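Local coordinates for protein diaminopimelate decarboxylase (PDB 1TWI) that catalyses the pyridoxal-phosphate-dependent decarboxylation of meso-diaminopimelate to L-lysine, the last step of lysine biosynthesis, as a homodimer, at residues A[189-192]-A[193-197]; A[231-234]-A[235-239]. All coordinates share one frame; numbering follows the deposited sequence.

Contact 1 of 2, residues A[189-192]-A[193-197]; sequences AMKA and IKMAL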
loop_
_atom_site.group_PDB
_atom_site.type_symbol
_atom_site.label_atom_id
_atom_site.label_comp_id
_atom_site.label_asym_id
_atom_site.label_seq_id
_atom_site.Cartn_x
_atom_site.Cartn_y
_atom_site.Cartn_z
ATOM N N ALA A 189 3.908 -32.056 -8.142
ATOM C CA ALA A 189 2.613 -31.904 -8.768
ATOM C C ALA A 189 1.975 -33.289 -9.106
ATOM O O ALA A 189 0.762 -33.505 -8.902
ATOM C CB ALA A 189 2.738 -30.969 -10.065
ATOM N N MET A 190 2.766 -34.226 -9.608
ATOM C CA MET A 190 2.208 -35.550 -9.917
ATOM C C MET A 190 1.760 -36.246 -8.604
ATOM O O MET A 190 0.717 -36.913 -8.550
ATOM C CB MET A 190 3.250 -36.422 -10.636
ATOM C CG MET A 190 2.772 -37.873 -10.935
ATOM S SD MET A 190 1.477 -37.930 -12.164
ATOM C CE MET A 190 2.401 -37.490 -13.799
ATOM N N LYS A 191 2.567 -36.112 -7.550
ATOM C CA LYS A 191 2.190 -36.727 -6.255
ATOM C C LYS A 191 0.834 -36.162 -5.754
ATOM O O LYS A 191 -0.053 -36.916 -5.327
ATOM C CB LYS A 191 3.279 -36.456 -5.230
ATOM C CG LYS A 191 3.045 -36.999 -3.812
ATOM C CD LYS A 191 4.286 -36.576 -2.985
ATOM C CE LYS A 191 3.910 -36.238 -1.541
ATOM N NZ LYS A 191 3.818 -37.405 -0.635
ATOM N N ALA A 192 0.664 -34.837 -5.850
ATOM C CA ALA A 192 -0.579 -34.223 -5.392
ATOM C C ALA A 192 -1.783 -34.721 -6.187
ATOM O O ALA A 192 -2.846 -35.042 -5.626
ATOM C CB ALA A 192 -0.486 -32.660 -5.477
ATOM N N ILE A 193 -1.654 -34.769 -7.504
ATOM C CA ILE A 193 -2.781 -35.204 -8.296
ATOM C C ILE A 193 -3.082 -36.697 -8.063
ATOM O O ILE A 193 -4.260 -37.094 -8.057
ATOM C CB ILE A 193 -2.527 -34.921 -9.822
ATOM C CG1 ILE A 193 -2.507 -33.396 -10.035
ATOM C CG2 ILE A 193 -3.573 -35.640 -10.709
ATOM C CD1 ILE A 193 -2.041 -33.004 -11.378
ATOM N N LYS A 194 -2.051 -37.530 -7.900
ATOM C CA LYS A 194 -2.350 -38.954 -7.673
ATOM C C LYS A 194 -3.022 -39.104 -6.284
ATOM O O LYS A 194 -3.912 -39.944 -6.114
ATOM C CB LYS A 194 -1.048 -39.776 -7.780
ATOM C CG LYS A 194 -0.752 -40.120 -9.245
ATOM C CD LYS A 194 0.496 -40.987 -9.398
ATOM C CE LYS A 194 0.573 -41.462 -10.825
ATOM N NZ LYS A 194 1.667 -42.478 -11.014
ATOM N N MET A 195 -2.589 -38.290 -5.316
ATOM C CA MET A 195 -3.234 -38.294 -3.991
ATOM C C MET A 195 -4.701 -37.918 -4.136
ATOM O O MET A 195 -5.593 -38.557 -3.550
ATOM C CB MET A 195 -2.557 -37.275 -3.039
ATOM C CG MET A 195 -1.170 -37.720 -2.579
ATOM S SD MET A 195 -0.507 -36.625 -1.275
ATOM C CE MET A 195 -2.068 -36.175 -0.364
ATOM N N ALA A 196 -4.986 -36.865 -4.915
ATOM C CA ALA A 196 -6.376 -36.454 -5.065
ATOM C C ALA A 196 -7.226 -37.546 -5.707
ATOM O O ALA A 196 -8.401 -37.663 -5.393
ATOM C CB ALA A 196 -6.486 -35.153 -5.934
ATOM N N LEU A 197 -6.657 -38.306 -6.634
ATOM C CA LEU A 197 -7.477 -39.352 -7.286
ATOM C C LEU A 197 -7.853 -40.465 -6.301
ATOM O O LEU A 197 -8.851 -41.144 -6.513
ATOM C CB LEU A 197 -6.733 -39.933 -8.490
ATOM C CG LEU A 197 -6.581 -38.902 -9.618
ATOM C CD1 LEU A 197 -5.530 -39.343 -10.610
ATOM C CD2 LEU A 197 -7.870 -38.700 -10.283
#
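Met-190 and Lys-194 meet one turn apart on helix 188-198, a local i to i+4 contact within one of the outer helices of the pyridoxal-binding domain. Beneath the side chains, four successive main-chain bonds hold the turns together. Ile-193 N reaches Ala-189 O at 3.1 Å, with an N-H...O angle of 166°, and Lys-194 N reaches Met-190 O at 2.9 Å; Met-195 and Ala-196 repeat the pattern onto Lys-191 and Ala-192. The Met-190 chain leaves with CG anti to the backbone N (chi1 177°), and a bend at chi2 (68°) brings SD to 3.9 Å from Lys-194 CE; the bend at chi3 then sets where CE goes. Lys-194, extended beyond CG, crosses the thioether obliquely, and its NZ forms a salt bridge with Glu-238. Further along, Met-195 CG sits 3.1 Å from Lys-191 O, while Met-195 SD stays 4.4 Å from Lys-191 CG. The buried flank is apolar: Ile-193 and Ala-196 both pack on Phe-157 of strand 153-160. One face against the parallel strands and another carrying lysines is the amphipathic pattern of an outer helix in a TIM barrel, the fold of this domain.

Contact 2 of 2, residues A[231-234]-A[235-239]; sequences FVVE and LKEEG
Phe-231 and Leu-235, one turn apart, supply the apolar part of this contact near the C-terminal end of helix 219-237. Leu-235 CG stands over one face of the phenyl ring, 4.2 Å from the Phe-231 ring centroid and 26° off the normal, a CH-pi contact. Its CD1 branch approaches the ring carbon CE2 of Phe-231 to 3.7 Å, whereas CD2 lies about equally far from CE2 and CZ. The ring reaches this place because Phe-231 CG is anti to the backbone N (chi1 -175°), swinging it along the helix toward the next turn; beyond the pair, Ala-189 and Ile-193 also touch the ring.

Main-chain bonds join the same turns. Leu-235 N donates to Phe-231 O at 2.8 Å, and Lys-236 and Glu-237 bond likewise to Val-232 and Val-233. The next bond, from Glu-238 N to Glu-234 O, is weak at 3.4 Å. Here the helix closes in a Schellman motif: Gly-239, with positive phi, is its C-prime residue, its N bonds to Lys-236 O at 2.9 Å, and Ile-240 N pairs with Leu-235 O. This ends the helix of the beta-alpha-beta unit that runs from strand 202-208 to strand 244-246.

Acidic side chains and water occupy another flank. A water lies 3.0 Å from Glu-234 O and 2.8 Å from Glu-238 OE2, bridging a main-chain carbonyl to a carboxylate whose other oxygen, OE1, is paired with Lys-194. The first torsion of Glu-238 (chi1 -59°) puts CG near Glu-234 O, and a bend at chi2 turns the carboxylate beyond it. The carboxylate of Glu-237, on an extended chain, reaches back across the preceding turn, with OE1 3.9 Å from Val-233 CG1.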
loop_
_atom_site.group_PDB
_atom_site.type_symbol
_atom_site.label_atom_id
_atom_site.label_comp_id
_atom_site.label_asym_id
_atom_site.label_seq_id
_atom_site.Cartn_x
_atom_site.Cartn_y
_atom_site.Cartn_z
ATOM N N PHE A 231 3.198 -31.440 -19.318
ATOM C CA PHE A 231 2.777 -32.103 -18.073
ATOM C C PHE A 231 1.421 -32.814 -18.275
ATOM O O PHE A 231 1.169 -33.880 -17.679
ATOM C CB PHE A 231 2.740 -31.098 -16.890
ATOM C CG PHE A 231 2.423 -31.749 -15.557
ATOM C CD1 PHE A 231 3.319 -32.649 -14.997
ATOM C CD2 PHE A 231 1.211 -31.499 -14.908
ATOM C CE1 PHE A 231 3.024 -33.331 -13.769
ATOM C CE2 PHE A 231 0.885 -32.172 -13.669
ATOM C CZ PHE A 231 1.824 -33.086 -13.124
ATOM N N VAL A 232 0.546 -32.243 -19.094
ATOM C CA VAL A 232 -0.741 -32.901 -19.367
ATOM C C VAL A 232 -0.442 -34.239 -20.067
ATOM O O VAL A 232 -1.119 -35.260 -19.824
ATOM C CB VAL A 232 -1.696 -31.963 -20.214
ATOM C CG1 VAL A 232 -2.985 -32.663 -20.538
ATOM C CG2 VAL A 232 -2.097 -30.693 -19.333
ATOM N N VAL A 233 0.581 -34.252 -20.923
ATOM C CA VAL A 233 0.964 -35.515 -21.596
ATOM C C VAL A 233 1.479 -36.486 -20.520
ATOM O O VAL A 233 1.073 -37.656 -20.487
ATOM C CB VAL A 233 2.078 -35.309 -22.679
ATOM C CG1 VAL A 233 2.574 -36.688 -23.201
ATOM C CG2 VAL A 233 1.520 -34.497 -23.849
ATOM N N GLU A 234 2.372 -36.023 -19.650
ATOM C CA GLU A 234 2.868 -36.875 -18.559
ATOM C C GLU A 234 1.705 -37.473 -17.722
ATOM O O GLU A 234 1.733 -38.668 -17.350
ATOM C CB GLU A 234 3.819 -36.090 -17.656
ATOM C CG GLU A 234 4.499 -36.935 -16.544
ATOM C CD GLU A 234 5.452 -36.119 -15.640
ATOM O OE1 GLU A 234 5.933 -36.671 -14.607
ATOM O OE2 GLU A 234 5.729 -34.928 -15.936
ATOM N N LEU A 235 0.670 -36.674 -17.441
ATOM C CA LEU A 235 -0.473 -37.186 -16.686
ATOM C C LEU A 235 -1.197 -38.270 -17.491
ATOM O O LEU A 235 -1.595 -39.313 -16.956
ATOM C CB LEU A 235 -1.446 -36.049 -16.356
ATOM C CG LEU A 235 -1.001 -35.142 -15.218
ATOM C CD1 LEU A 235 -1.911 -33.915 -15.252
ATOM C CD2 LEU A 235 -1.099 -35.863 -13.839
ATOM N N LYS A 236 -1.370 -38.023 -18.778
ATOM C CA LYS A 236 -2.060 -38.969 -19.648
ATOM C C LYS A 236 -1.315 -40.335 -19.680
ATOM O O LYS A 236 -1.951 -41.381 -19.733
ATOM C CB LYS A 236 -2.168 -38.395 -21.064
ATOM C CG LYS A 236 -2.999 -39.270 -21.998
ATOM C CD LYS A 236 -4.449 -39.186 -21.603
ATOM C CE LYS A 236 -5.291 -40.150 -22.371
ATOM N NZ LYS A 236 -5.768 -39.440 -23.526
ATOM N N GLU A 237 0.015 -40.316 -19.663
ATOM C CA GLU A 237 0.778 -41.562 -19.607
ATOM C C GLU A 237 0.451 -42.322 -18.306
ATOM O O GLU A 237 0.575 -43.565 -18.247
ATOM C CB GLU A 237 2.283 -41.286 -19.675
ATOM C CG GLU A 237 2.734 -40.793 -21.058
ATOM C CD GLU A 237 4.101 -40.095 -21.062
ATOM O OE1 GLU A 237 4.624 -39.862 -22.174
ATOM O OE2 GLU A 237 4.658 -39.756 -19.976
ATOM N N GLU A 238 0.068 -41.602 -17.252
ATOM C CA GLU A 238 -0.330 -42.294 -16.024
ATOM C C GLU A 238 -1.834 -42.649 -16.039
ATOM O O GLU A 238 -2.399 -43.035 -15.020
ATOM C CB GLU A 238 -0.034 -41.431 -14.786
ATOM C CG GLU A 238 1.441 -41.055 -14.648
ATOM C CD GLU A 238 2.317 -42.300 -14.588
ATOM O OE1 GLU A 238 2.156 -43.095 -13.670
ATOM O OE2 GLU A 238 3.159 -42.480 -15.468
ATOM N N GLY A 239 -2.500 -42.514 -17.176
ATOM C CA GLY A 239 -3.939 -42.814 -17.205
ATOM C C GLY A 239 -4.807 -41.686 -16.645
ATOM O O GLY A 239 -6.001 -41.868 -16.377
HETATM O O HOH W 1 4.179 -40.195 -16.624
#

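Overall arrangement
Contacts 1 and 2 lie on two outer helices of the barrel domain, in series along the chain, with their centres about 12 Å apart. They meet directly. Lys-194 NZ and Glu-238 OE1 form a salt bridge of 2.8 Å, which ties the middle of helix 188-198 to the C-terminal end of helix 219-237. Met-190 lies between the two helices: its CE comes within 3.5 Å of Glu-234 CG, and its SD within 3.7 Å of Leu-235 CD2. The Met-190 side chain therefore belongs to both contacts. Neither contact borders the cofactor or the lysine pocket.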